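Local coordinates for ankyrin repeat family protein (Enterococcus faecalis, PDB 3HRA) that is of unknown function but folds as a stack of ankyrin repeats, a scaffold that in its relatives commonly serves to bind other proteins, at residues N100-Y105 against I133-D138; A95-N100 against D128-I133; F139-L144 against I173-G178; N108-A113 against L124-G129. All coordinates share one frame; numbering follows the deposited sequence.

Interaction 1: residues N100-Y105 against I133-D138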
loop_
_atom_site.group_PDB
_atom_site.type_symbol
_atom_site.label_atom_id
_atom_site.label_comp_id
_atom_site.label_asym_id
_atom_site.label_seq_id
_atom_site.Cartn_x
_atom_site.Cartn_y
_atom_site.Cartn_z
ATOM N N ASN A 100 -2.089 12.920 -0.722
ATOM C CA ASN A 100 -3.155 13.495 0.097
ATOM C C ASN A 100 -4.377 12.582 0.214
ATOM O O ASN A 100 -5.353 12.916 0.907
ATOM C CB ASN A 100 -3.578 14.878 -0.401
ATOM C CG ASN A 100 -2.497 15.911 -0.226
ATOM O OD1 ASN A 100 -1.829 15.971 0.813
ATOM N ND2 ASN A 100 -2.309 16.736 -1.249
ATOM N N LYS A 101 -4.319 11.436 -0.457
ATOM C CA LYS A 101 -5.362 10.417 -0.323
ATOM C C LYS A 101 -4.944 9.327 0.671
ATOM O O LYS A 101 -3.847 8.771 0.561
ATOM C CB LYS A 101 -5.704 9.837 -1.691
ATOM C CG LYS A 101 -6.405 10.883 -2.579
ATOM C CD LYS A 101 -6.958 10.308 -3.838
ATOM C CE LYS A 101 -7.843 11.334 -4.534
ATOM N NZ LYS A 101 -8.356 10.842 -5.846
ATOM N N HIS A 102 -5.801 9.058 1.660
ATOM C CA HIS A 102 -5.471 8.112 2.727
ATOM C C HIS A 102 -6.500 6.987 2.804
ATOM O O HIS A 102 -7.637 7.127 2.305
ATOM C CB HIS A 102 -5.372 8.836 4.077
ATOM C CG HIS A 102 -4.538 10.080 4.025
ATOM N ND1 HIS A 102 -3.187 10.065 3.758
ATOM C CD2 HIS A 102 -4.872 11.378 4.186
ATOM C CE1 HIS A 102 -2.726 11.301 3.748
ATOM N NE2 HIS A 102 -3.725 12.117 4.017
ATOM N N ASN A 103 -6.113 5.880 3.425
ATOM C CA ASN A 103 -7.014 4.731 3.544
ATOM C C ASN A 103 -8.076 4.962 4.602
ATOM O O ASN A 103 -8.149 6.051 5.160
ATOM C CB ASN A 103 -6.230 3.431 3.783
ATOM C CG ASN A 103 -5.469 3.432 5.101
ATOM O OD1 ASN A 103 -5.961 3.901 6.108
ATOM N ND2 ASN A 103 -4.271 2.878 5.094
ATOM N N ARG A 104 -8.914 3.953 4.865
ATOM C CA ARG A 104 -10.021 4.116 5.798
ATOM C C ARG A 104 -9.592 4.473 7.231
ATOM O O ARG A 104 -10.405 4.952 8.027
ATOM C CB ARG A 104 -10.870 2.844 5.837
ATOM C CG ARG A 104 -10.183 1.697 6.539
ATOM C CD ARG A 104 -10.855 0.371 6.243
ATOM N NE ARG A 104 -12.285 0.371 6.558
ATOM C CZ ARG A 104 -13.091 -0.665 6.324
ATOM N NH1 ARG A 104 -12.605 -1.768 5.760
ATOM N NH2 ARG A 104 -14.379 -0.600 6.631
ATOM N N TYR A 105 -8.335 4.225 7.569
ATOM C CA TYR A 105 -7.856 4.505 8.928
ATOM C C TYR A 105 -6.969 5.740 8.956
ATOM O O TYR A 105 -6.311 6.022 9.955
ATOM C CB TYR A 105 -7.097 3.308 9.505
ATOM C CG TYR A 105 -7.918 2.049 9.516
ATOM C CD1 TYR A 105 -7.524 0.936 8.788
ATOM C CD2 TYR A 105 -9.108 1.983 10.238
ATOM C CE1 TYR A 105 -8.301 -0.227 8.785
ATOM C CE2 TYR A 105 -9.880 0.844 10.238
ATOM C CZ TYR A 105 -9.471 -0.256 9.521
ATOM O OH TYR A 105 -10.248 -1.393 9.535
ATOM N N ILE A 133 8.197 8.709 6.182
ATOM C CA ILE A 133 8.402 7.561 7.058
ATOM C C ILE A 133 7.767 7.788 8.434
ATOM O O ILE A 133 7.464 6.838 9.165
ATOM C CB ILE A 133 9.916 7.239 7.171
ATOM C CG1 ILE A 133 10.170 5.868 7.798
ATOM C CG2 ILE A 133 10.665 8.344 7.930
ATOM C CD1 ILE A 133 11.605 5.404 7.576
ATOM N N ASP A 134 7.541 9.049 8.776
ATOM C CA ASP A 134 7.003 9.403 10.087
ATOM C C ASP A 134 5.505 9.735 10.053
ATOM O O ASP A 134 4.946 10.286 11.008
ATOM C CB ASP A 134 7.784 10.578 10.686
ATOM C CG ASP A 134 9.234 10.225 11.008
ATOM O OD1 ASP A 134 9.527 9.042 11.321
ATOM O OD2 ASP A 134 10.095 11.147 10.955
ATOM N N PHE A 135 4.850 9.382 8.953
ATOM C CA PHE A 135 3.433 9.676 8.817
ATOM C C PHE A 135 2.663 8.913 9.886
ATOM O O PHE A 135 3.078 7.831 10.304
ATOM C CB PHE A 135 2.943 9.258 7.429
ATOM C CG PHE A 135 1.552 9.744 7.112
ATOM C CD1 PHE A 135 1.333 11.075 6.805
ATOM C CD2 PHE A 135 0.466 8.873 7.138
ATOM C CE1 PHE A 135 0.039 11.540 6.514
ATOM C CE2 PHE A 135 -0.819 9.322 6.842
ATOM C CZ PHE A 135 -1.027 10.658 6.528
ATOM N N GLN A 136 1.565 9.488 10.360
ATOM C CA GLN A 136 0.726 8.827 11.356
ATOM C C GLN A 136 -0.693 8.654 10.864
ATOM O O GLN A 136 -1.248 9.536 10.186
ATOM C CB GLN A 136 0.688 9.645 12.648
ATOM C CG GLN A 136 1.980 9.601 13.463
ATOM C CD GLN A 136 1.929 10.547 14.646
ATOM O OE1 GLN A 136 1.670 10.141 15.785
ATOM N NE2 GLN A 136 2.170 11.820 14.381
ATOM N N ASN A 137 -1.307 7.536 11.228
ATOM C CA ASN A 137 -2.723 7.335 10.921
ATOM C C ASN A 137 -3.644 7.867 12.028
ATOM O O ASN A 137 -3.186 8.605 12.918
ATOM C CB ASN A 137 -3.029 5.875 10.542
ATOM C CG ASN A 137 -2.711 4.863 11.660
ATOM O OD1 ASN A 137 -2.439 3.692 11.371
ATOM N ND2 ASN A 137 -2.743 5.297 12.913
ATOM N N ASP A 138 -4.933 7.518 11.964
ATOM C CA ASP A 138 -5.939 8.095 12.877
ATOM C C ASP A 138 -5.689 7.747 14.338
ATOM O O ASP A 138 -6.152 8.454 15.237
ATOM C CB ASP A 138 -7.366 7.655 12.519
ATOM C CG ASP A 138 -7.907 8.358 11.301
ATOM O OD1 ASP A 138 -8.972 7.933 10.813
ATOM O OD2 ASP A 138 -7.271 9.328 10.823
HETATM O O HOH W 1 -10.040 8.127 8.365
#

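Interaction 2: residues A95-N100 against D128-I133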
loop_
_atom_site.group_PDB
_atom_site.type_symbol
_atom_site.label_atom_id
_atom_site.label_comp_id
_atom_site.label_asym_id
_atom_site.label_seq_id
_atom_site.Cartn_x
_atom_site.Cartn_y
_atom_site.Cartn_z
ATOM N N ALA A 95 3.321 6.068 -12.938
ATOM C CA ALA A 95 2.189 6.866 -12.493
ATOM C C ALA A 95 2.617 7.773 -11.348
ATOM O O ALA A 95 3.763 7.717 -10.889
ATOM C CB ALA A 95 1.036 5.957 -12.075
ATOM N N THR A 96 1.701 8.615 -10.884
ATOM C CA THR A 96 2.032 9.603 -9.859
ATOM C C THR A 96 1.085 9.429 -8.679
ATOM O O THR A 96 -0.083 9.796 -8.753
ATOM C CB THR A 96 1.915 11.065 -10.390
ATOM O OG1 THR A 96 2.783 11.256 -11.513
ATOM C CG2 THR A 96 2.277 12.081 -9.281
ATOM N N PRO A 97 1.584 8.856 -7.584
ATOM C CA PRO A 97 0.728 8.658 -6.401
ATOM C C PRO A 97 0.304 9.985 -5.800
ATOM O O PRO A 97 1.083 10.945 -5.792
ATOM C CB PRO A 97 1.649 7.921 -5.421
ATOM C CG PRO A 97 2.714 7.280 -6.295
ATOM C CD PRO A 97 2.911 8.232 -7.441
ATOM N N ASP A 98 -0.933 10.042 -5.324
ATOM C CA ASP A 98 -1.468 11.232 -4.653
ATOM C C ASP A 98 -1.346 11.023 -3.151
ATOM O O ASP A 98 -2.132 10.282 -2.552
ATOM C CB ASP A 98 -2.946 11.453 -5.039
ATOM C CG ASP A 98 -3.548 12.739 -4.429
ATOM O OD1 ASP A 98 -2.949 13.324 -3.503
ATOM O OD2 ASP A 98 -4.646 13.150 -4.876
ATOM N N LEU A 99 -0.389 11.689 -2.520
ATOM C CA LEU A 99 -0.162 11.445 -1.103
ATOM C C LEU A 99 -1.120 12.199 -0.164
ATOM O O LEU A 99 -0.984 12.118 1.067
ATOM C CB LEU A 99 1.304 11.703 -0.734
ATOM C CG LEU A 99 2.371 10.960 -1.543
ATOM C CD1 LEU A 99 3.709 11.090 -0.846
ATOM C CD2 LEU A 99 2.013 9.504 -1.733
ATOM N N ASN A 100 -2.089 12.920 -0.722
ATOM C CA ASN A 100 -3.155 13.495 0.097
ATOM C C ASN A 100 -4.377 12.582 0.214
ATOM O O ASN A 100 -5.353 12.916 0.907
ATOM C CB ASN A 100 -3.578 14.878 -0.401
ATOM C CG ASN A 100 -2.497 15.911 -0.226
ATOM O OD1 ASN A 100 -1.829 15.971 0.813
ATOM N ND2 ASN A 100 -2.309 16.736 -1.249
ATOM N N ASP A 128 11.830 4.787 -3.432
ATOM C CA ASP A 128 11.292 5.643 -4.498
ATOM C C ASP A 128 9.801 5.978 -4.358
ATOM O O ASP A 128 9.084 6.079 -5.364
ATOM C CB ASP A 128 11.550 5.023 -5.886
ATOM C CG ASP A 128 13.010 5.160 -6.342
ATOM O OD1 ASP A 128 13.627 6.230 -6.124
ATOM O OD2 ASP A 128 13.537 4.185 -6.923
ATOM N N GLY A 129 9.366 6.201 -3.122
ATOM C CA GLY A 129 7.960 6.386 -2.816
ATOM C C GLY A 129 7.465 7.778 -2.440
ATOM O O GLY A 129 6.299 8.087 -2.707
ATOM N N ARG A 130 8.311 8.605 -1.821
ATOM C CA ARG A 130 7.907 9.959 -1.424
ATOM C C ARG A 130 7.130 9.943 -0.106
ATOM O O ARG A 130 6.949 10.982 0.544
ATOM C CB ARG A 130 7.066 10.598 -2.536
ATOM C CG ARG A 130 7.072 12.121 -2.556
ATOM C CD ARG A 130 6.030 12.638 -3.540
ATOM N NE ARG A 130 6.087 11.933 -4.816
ATOM C CZ ARG A 130 5.051 11.778 -5.642
ATOM N NH1 ARG A 130 3.854 12.268 -5.322
ATOM N NH2 ARG A 130 5.220 11.115 -6.793
ATOM N N GLU A 131 6.669 8.754 0.278
ATOM C CA GLU A 131 5.970 8.552 1.548
ATOM C C GLU A 131 6.821 9.067 2.720
ATOM O O GLU A 131 8.019 8.834 2.771
ATOM C CB GLU A 131 5.677 7.062 1.753
ATOM C CG GLU A 131 4.872 6.405 0.620
ATOM C CD GLU A 131 3.399 6.725 0.700
ATOM O OE1 GLU A 131 2.997 7.322 1.719
ATOM O OE2 GLU A 131 2.645 6.398 -0.253
ATOM N N ASP A 132 6.193 9.784 3.647
ATOM C CA ASP A 132 6.855 10.263 4.855
ATOM C C ASP A 132 6.972 9.087 5.828
ATOM O O ASP A 132 5.969 8.506 6.229
ATOM C CB ASP A 132 5.999 11.384 5.451
ATOM C CG ASP A 132 6.525 11.913 6.774
ATOM O OD1 ASP A 132 7.595 11.465 7.251
ATOM O OD2 ASP A 132 5.831 12.793 7.343
ATOM N N ILE A 133 8.197 8.709 6.182
ATOM C CA ILE A 133 8.402 7.561 7.058
ATOM C C ILE A 133 7.767 7.788 8.434
ATOM O O ILE A 133 7.464 6.838 9.165
ATOM C CB ILE A 133 9.916 7.239 7.171
ATOM C CG1 ILE A 133 10.170 5.868 7.798
ATOM C CG2 ILE A 133 10.665 8.344 7.930
ATOM C CD1 ILE A 133 11.605 5.404 7.576
#

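Interaction 3: residues F139-L144 against I173-G178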
loop_
_atom_site.group_PDB
_atom_site.type_symbol
_atom_site.label_atom_id
_atom_site.label_comp_id
_atom_site.label_asym_id
_atom_site.label_seq_id
_atom_site.Cartn_x
_atom_site.Cartn_y
_atom_site.Cartn_z
ATOM N N PHE A 139 -4.962 6.653 14.555
ATOM C CA PHE A 139 -4.617 6.193 15.889
ATOM C C PHE A 139 -3.317 6.798 16.394
ATOM O O PHE A 139 -2.938 6.547 17.532
ATOM C CB PHE A 139 -4.515 4.659 15.921
ATOM C CG PHE A 139 -5.645 3.970 15.216
ATOM C CD1 PHE A 139 -6.890 3.856 15.822
ATOM C CD2 PHE A 139 -5.469 3.433 13.951
ATOM C CE1 PHE A 139 -7.939 3.229 15.176
ATOM C CE2 PHE A 139 -6.526 2.800 13.293
ATOM C CZ PHE A 139 -7.757 2.697 13.910
ATOM N N GLY A 140 -2.625 7.556 15.541
ATOM C CA GLY A 140 -1.322 8.104 15.882
ATOM C C GLY A 140 -0.186 7.126 15.598
ATOM O O GLY A 140 0.981 7.412 15.902
ATOM N N TYR A 141 -0.519 5.979 15.012
ATOM C CA TYR A 141 0.471 4.944 14.753
ATOM C C TYR A 141 1.313 5.338 13.556
ATOM O O TYR A 141 0.787 5.811 12.559
ATOM C CB TYR A 141 -0.163 3.585 14.418
ATOM C CG TYR A 141 -0.963 2.918 15.515
ATOM C CD1 TYR A 141 -1.949 1.992 15.200
ATOM C CD2 TYR A 141 -0.742 3.208 16.853
ATOM C CE1 TYR A 141 -2.683 1.368 16.183
ATOM C CE2 TYR A 141 -1.477 2.580 17.851
ATOM C CZ TYR A 141 -2.442 1.661 17.509
ATOM O OH TYR A 141 -3.182 1.029 18.488
ATOM N N THR A 142 2.617 5.117 13.675
ATOM C CA THR A 142 3.531 5.173 12.540
ATOM C C THR A 142 3.749 3.743 12.052
ATOM O O THR A 142 3.312 2.781 12.707
ATOM C CB THR A 142 4.912 5.713 12.961
ATOM O OG1 THR A 142 5.452 4.876 13.994
ATOM C CG2 THR A 142 4.796 7.146 13.477
ATOM N N ALA A 143 4.461 3.606 10.941
ATOM C CA ALA A 143 4.837 2.291 10.425
ATOM C C ALA A 143 5.635 1.533 11.474
ATOM O O ALA A 143 5.396 0.341 11.705
ATOM C CB ALA A 143 5.646 2.421 9.131
ATOM N N LEU A 144 6.562 2.223 12.129
ATOM C CA LEU A 144 7.356 1.589 13.175
ATOM C C LEU A 144 6.502 1.064 14.335
ATOM O O LEU A 144 6.680 -0.075 14.786
ATOM C CB LEU A 144 8.401 2.563 13.707
ATOM C CG LEU A 144 9.355 1.964 14.728
ATOM C CD1 LEU A 144 10.248 0.872 14.095
ATOM C CD2 LEU A 144 10.200 3.086 15.354
ATOM N N ILE A 173 8.299 9.215 18.338
ATOM C CA ILE A 173 6.897 9.580 18.098
ATOM C C ILE A 173 5.933 8.769 18.966
ATOM O O ILE A 173 6.034 7.553 19.041
ATOM C CB ILE A 173 6.519 9.429 16.603
ATOM C CG1 ILE A 173 7.350 10.407 15.763
ATOM C CG2 ILE A 173 5.015 9.662 16.396
ATOM C CD1 ILE A 173 7.272 10.206 14.237
ATOM N N LYS A 174 4.998 9.461 19.622
ATOM C CA LYS A 174 3.984 8.812 20.453
ATOM C C LYS A 174 2.657 8.715 19.718
ATOM O O LYS A 174 2.235 9.655 19.036
ATOM C CB LYS A 174 3.792 9.573 21.775
ATOM C CG LYS A 174 5.014 9.510 22.716
ATOM C CD LYS A 174 4.844 10.423 23.926
ATOM C CE LYS A 174 6.048 10.308 24.864
ATOM N NZ LYS A 174 6.028 11.341 25.940
ATOM N N ASP A 175 1.999 7.568 19.845
ATOM C CA ASP A 175 0.648 7.434 19.310
ATOM C C ASP A 175 -0.362 8.136 20.209
ATOM O O ASP A 175 0.027 8.837 21.151
ATOM C CB ASP A 175 0.277 5.968 19.032
ATOM C CG ASP A 175 0.197 5.105 20.293
ATOM O OD1 ASP A 175 0.240 3.872 20.146
ATOM O OD2 ASP A 175 0.079 5.630 21.421
ATOM N N ASN A 176 -1.651 7.970 19.911
ATOM C CA ASN A 176 -2.707 8.683 20.632
ATOM C C ASN A 176 -2.858 8.214 22.080
ATOM O O ASN A 176 -3.502 8.892 22.887
ATOM C CB ASN A 176 -4.052 8.547 19.910
ATOM C CG ASN A 176 -4.098 9.294 18.587
ATOM O OD1 ASN A 176 -5.007 9.079 17.775
ATOM N ND2 ASN A 176 -3.135 10.177 18.361
ATOM N N SER A 177 -2.296 7.047 22.400
ATOM C CA SER A 177 -2.287 6.562 23.780
ATOM C C SER A 177 -1.036 7.018 24.525
ATOM O O SER A 177 -0.847 6.694 25.703
ATOM C CB SER A 177 -2.409 5.033 23.833
ATOM O OG SER A 177 -1.193 4.374 23.474
ATOM N N GLY A 178 -0.172 7.769 23.847
ATOM C CA GLY A 178 1.045 8.263 24.475
ATOM C C GLY A 178 2.201 7.281 24.494
ATOM O O GLY A 178 3.179 7.479 25.213
#

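Interaction 4: residues N108-A113 against L124-G129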
loop_
_atom_site.group_PDB
_atom_site.type_symbol
_atom_site.label_atom_id
_atom_site.label_comp_id
_atom_site.label_asym_id
_atom_site.label_seq_id
_atom_site.Cartn_x
_atom_site.Cartn_y
_atom_site.Cartn_z
ATOM N N ASN A 108 -1.337 5.781 5.061
ATOM C CA ASN A 108 -0.804 5.822 3.697
ATOM C C ASN A 108 -0.544 4.407 3.162
ATOM O O ASN A 108 -1.128 3.440 3.653
ATOM C CB ASN A 108 0.492 6.640 3.686
ATOM C CG ASN A 108 1.535 6.102 4.650
ATOM O OD1 ASN A 108 1.346 5.055 5.284
ATOM N ND2 ASN A 108 2.643 6.829 4.782
ATOM N N ALA A 109 0.326 4.270 2.162
ATOM C CA ALA A 109 0.673 2.930 1.683
ATOM C C ALA A 109 1.695 2.199 2.560
ATOM O O ALA A 109 1.680 0.967 2.641
ATOM C CB ALA A 109 1.134 2.965 0.217
ATOM N N LEU A 110 2.557 2.960 3.232
ATOM C CA LEU A 110 3.701 2.409 3.972
ATOM C C LEU A 110 3.332 1.811 5.343
ATOM O O LEU A 110 3.837 0.766 5.729
ATOM C CB LEU A 110 4.762 3.505 4.131
ATOM C CG LEU A 110 6.088 3.193 4.830
ATOM C CD1 LEU A 110 6.753 1.976 4.241
ATOM C CD2 LEU A 110 7.029 4.401 4.749
ATOM N N ILE A 111 2.450 2.479 6.079
ATOM C CA ILE A 111 2.031 1.967 7.380
ATOM C C ILE A 111 1.492 0.528 7.319
ATOM O O ILE A 111 1.990 -0.335 8.028
ATOM C CB ILE A 111 1.048 2.917 8.091
ATOM C CG1 ILE A 111 1.769 4.231 8.445
ATOM C CG2 ILE A 111 0.510 2.255 9.348
ATOM C CD1 ILE A 111 0.844 5.338 9.010
ATOM N N PRO A 112 0.481 0.268 6.464
ATOM C CA PRO A 112 -0.052 -1.101 6.370
ATOM C C PRO A 112 0.942 -2.075 5.732
ATOM O O PRO A 112 0.948 -3.245 6.090
ATOM C CB PRO A 112 -1.299 -0.962 5.481
ATOM C CG PRO A 112 -1.314 0.432 4.971
ATOM C CD PRO A 112 -0.228 1.233 5.601
ATOM N N ALA A 113 1.778 -1.620 4.796
ATOM C CA ALA A 113 2.803 -2.508 4.241
ATOM C C ALA A 113 3.687 -3.053 5.361
ATOM O O ALA A 113 4.004 -4.238 5.393
ATOM C CB ALA A 113 3.649 -1.785 3.200
ATOM N N LEU A 124 10.596 -0.710 -1.326
ATOM C CA LEU A 124 10.191 0.012 -2.518
ATOM C C LEU A 124 9.728 1.434 -2.180
ATOM O O LEU A 124 10.159 2.411 -2.810
ATOM C CB LEU A 124 9.051 -0.754 -3.185
ATOM C CG LEU A 124 9.140 -1.136 -4.652
ATOM C CD1 LEU A 124 10.510 -1.666 -4.997
ATOM C CD2 LEU A 124 8.052 -2.176 -4.941
ATOM N N LEU A 125 8.853 1.553 -1.183
ATOM C CA LEU A 125 8.315 2.853 -0.815
ATOM C C LEU A 125 9.396 3.756 -0.208
ATOM O O LEU A 125 9.422 4.964 -0.475
ATOM C CB LEU A 125 7.125 2.702 0.131
ATOM C CG LEU A 125 5.901 2.014 -0.494
ATOM C CD1 LEU A 125 4.984 1.497 0.605
ATOM C CD2 LEU A 125 5.141 2.951 -1.440
ATOM N N LEU A 126 10.281 3.173 0.598
ATOM C CA LEU A 126 11.388 3.948 1.154
ATOM C C LEU A 126 12.345 4.455 0.048
ATOM O O LEU A 126 12.741 5.625 0.057
ATOM C CB LEU A 126 12.136 3.151 2.226
ATOM C CG LEU A 126 11.342 2.850 3.509
ATOM C CD1 LEU A 126 12.136 1.963 4.452
ATOM C CD2 LEU A 126 10.936 4.133 4.212
ATOM N N GLU A 127 12.686 3.589 -0.908
ATOM C CA GLU A 127 13.616 3.942 -1.988
ATOM C C GLU A 127 13.057 4.990 -2.943
ATOM O O GLU A 127 13.733 5.974 -3.248
ATOM C CB GLU A 127 14.050 2.696 -2.786
ATOM C CG GLU A 127 14.812 1.660 -1.971
ATOM C CD GLU A 127 15.226 0.439 -2.790
ATOM O OE1 GLU A 127 14.911 0.383 -4.007
ATOM O OE2 GLU A 127 15.868 -0.464 -2.209
ATOM N N ASP A 128 11.830 4.787 -3.432
ATOM C CA ASP A 128 11.292 5.643 -4.498
ATOM C C ASP A 128 9.801 5.978 -4.358
ATOM O O ASP A 128 9.084 6.079 -5.364
ATOM C CB ASP A 128 11.550 5.023 -5.886
ATOM C CG ASP A 128 13.010 5.160 -6.342
ATOM O OD1 ASP A 128 13.627 6.230 -6.124
ATOM O OD2 ASP A 128 13.537 4.185 -6.923
ATOM N N GLY A 129 9.366 6.201 -3.122
ATOM C CA GLY A 129 7.960 6.386 -2.816
ATOM C C GLY A 129 7.465 7.778 -2.440
ATOM O O GLY A 129 6.299 8.087 -2.707
#

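Interaction 1: residues N100-Y105 against I133-D138
Tyr105 and Asp138 meet through their backbones, and this is the polar half of the contact. Asp138 N donates to Tyr105 O over 2.9 Å, with an N-H...O angle of 159°. CB of Asn137 and the Asp138 side chain, whose CG lies 3.1 Å from Tyr105 O, crowd the same carbonyl. A water adds a second link, donating to both Asp138 OD1, at 2.7 Å, and Arg104 O. On its own side the loop is shaped by an Asx turn, in which Asn103 OD1 accepts from Tyr105 N, and the same oxygen also takes Gly107 N.

The aromatic half lies nearer the helices. His102 and Phe135 come together at CE1 and CZ, 3.3 Å apart, while the ring centroids stand 5.0 Å from each other. With the planes inclined at 25° and slid apart, the overlap is slight. Phe135 reaches the histidine because its CG is anti to the backbone N (chi1 -170°); beyond this pair it also packs on Asn108 and Ile111. Bonding between successive loops, with side chains packed beside it, is typical of the ankyrin fold, whose hairpin-like loops follow one another along one side of the helical stack.

Interaction 2: residues A95-N100 against D128-I133
The flat guanidinium of Arg130 is met by Thr96 at its edge and by Pro97 and Leu99 obliquely. Thr96 CG2 sits near the plane, 4.0 Å from NH2, while Pro97 O and Leu99 CG make the oblique approaches. NH1 gives Pro97 O a weak hydrogen bond of 3.1 Å, bent to 133° at the hydrogen, and NH2 rests 3.8 Å from Pro97 CD. The arginine starts out extended and then bends at chi3 (-46°), which turns the guanidinium toward the proline.

Leu99 spreads its two methyls over different neighbours. CD1 packs against the aliphatic part of Arg130, 3.8 Å from its CB, and also meets Arg130 O at 3.5 Å. CD2 reaches Glu131 OE2 at 3.5 Å; that oxygen is hydrogen-bonded to Tyr76, so the leucine packs against a carboxylate already held by another residue. Within segment 95-100, Asp98 OD1 accepts from Asn100 N at 2.9 Å, closing an Asx turn.

Both segments lead out of helices, 85-94 and 119-128, and Arg130 leaves the second with positive phi. Such packing between the exits of successive outer helices is what the stacked helix-loop-helix units of an ankyrin domain produce.

Interaction 3: residues F139-L144 against I173-G178
Two successive loops of the ankyrin stack meet where Gly140 passes Asp175, their CA atoms only 4.0 Å apart and the touching parts running nearly antiparallel, at 166°. Asn176 N donates to Phe139 O over 3.1 Å. Next to it Gly140 O receives a CA-H...O contact from Asp175 CA at 3.4 Å. Gly140, at positive phi and with no side chain, lets the backbones of Asp175 and Asn176 come this close.

Asp175 and Tyr141 lie side by side and point the same way. Carboxylate oxygen OD1 comes to the ring edge, 3.1 Å from Tyr141 CE2, with the two planes 49° apart, while Phe139 CB covers one face of the ring over its centre. Asp175 CG stands between the backbone N and carbonyl carbon (chi1 65°), a torsion that lets OD2 turn back on its own turn: Ser177 N and Ser177 OG both bond it from the same face, at 2.9 and 2.7 Å, and Arg179 N is a further donor. Toward the helices the contact becomes apolar, with Thr142 CG2 3.9 Å from Ile173 CG2, while Thr142 OG1 caps helix 143-149 at Ile145 N.

With OD1 also hydrogen-bonded to Tyr184 OH, both oxygens of Asp175 are occupied. So many donors probably favour the charged carboxylate, and they help hold its rotation, with OD1 near a ring edge of Tyr141 whose hydrogens would be mildly positive.

Interaction 4: residues N108-A113 against L124-G129
The principal bump is the CD1 methyl of Leu125, pushed into a hollow on helix 110-115 and the turn before it. Leu110 forms the floor, its CA 3.7 Å from the methyl, and Ala109 CB, at 4.1 Å from Leu125 CD1, supplies one wall. Ala113 CB, one helical turn on, borders the hollow more loosely, 4.4 Å from the same methyl. Because two of the lining residues are alanines, the backbone lies close to the surface and the leucine can come right down to it. Leu125 CG is anti to its carbonyl carbon (chi1 -65°), and the outstretched chi2 (161°) sends CD1 forward as the leading atom.

Leu110 answers in the other direction. The two leucines slide past one another head to tail, so that Leu110 CD1 comes to lie 4.2 Å from Leu125 CB. The other methyl of Leu110, CD2, meets Leu126 CD2 at 4.0 Å, the side chains crossing at about a right angle, and in this way Leu110 touches two consecutive residues of helix 119-128. Asn108 precedes the turn leading into helix 110-115, and its OD1 accepts from Ile111 N in an almost straight capping bond of 2.9 Å.

Helices 110-115 and 119-128 follow each other in the chain and pack as the paired helices of ankyrin architecture. Tyr76 of helix 75-81 touches both Ala109 and Leu125, Leu124 packs on Leu88 and Leu92 of helix 85-94, Val122 extends the apolar packing on Leu110 and Ala113, and Leu126 reaches on to Ile133.

How the interactions relate
The four contacts show how a repeat protein builds one long body from local pieces. Interaction 4 joins two consecutive helices, whereas interactions 1, 2 and 3 join loops about 30 residues apart. Interactions 1 and 2 continue along the same two loops, sharing Asn100 and Ile133, with centres about 11 Å apart. Interaction 4 lies about 8 Å from interaction 2, centre to centre; between them Glu131 OE1 stands 3.1 Å from Asn108 ND2. Interaction 3 takes the stacking one step further, its centre about 11 Å from that of interaction 1 and about 20 Å from that of interaction 2. Ile111 bridges interactions 4 and 3, its CD1 3.6 Å from Tyr141 O.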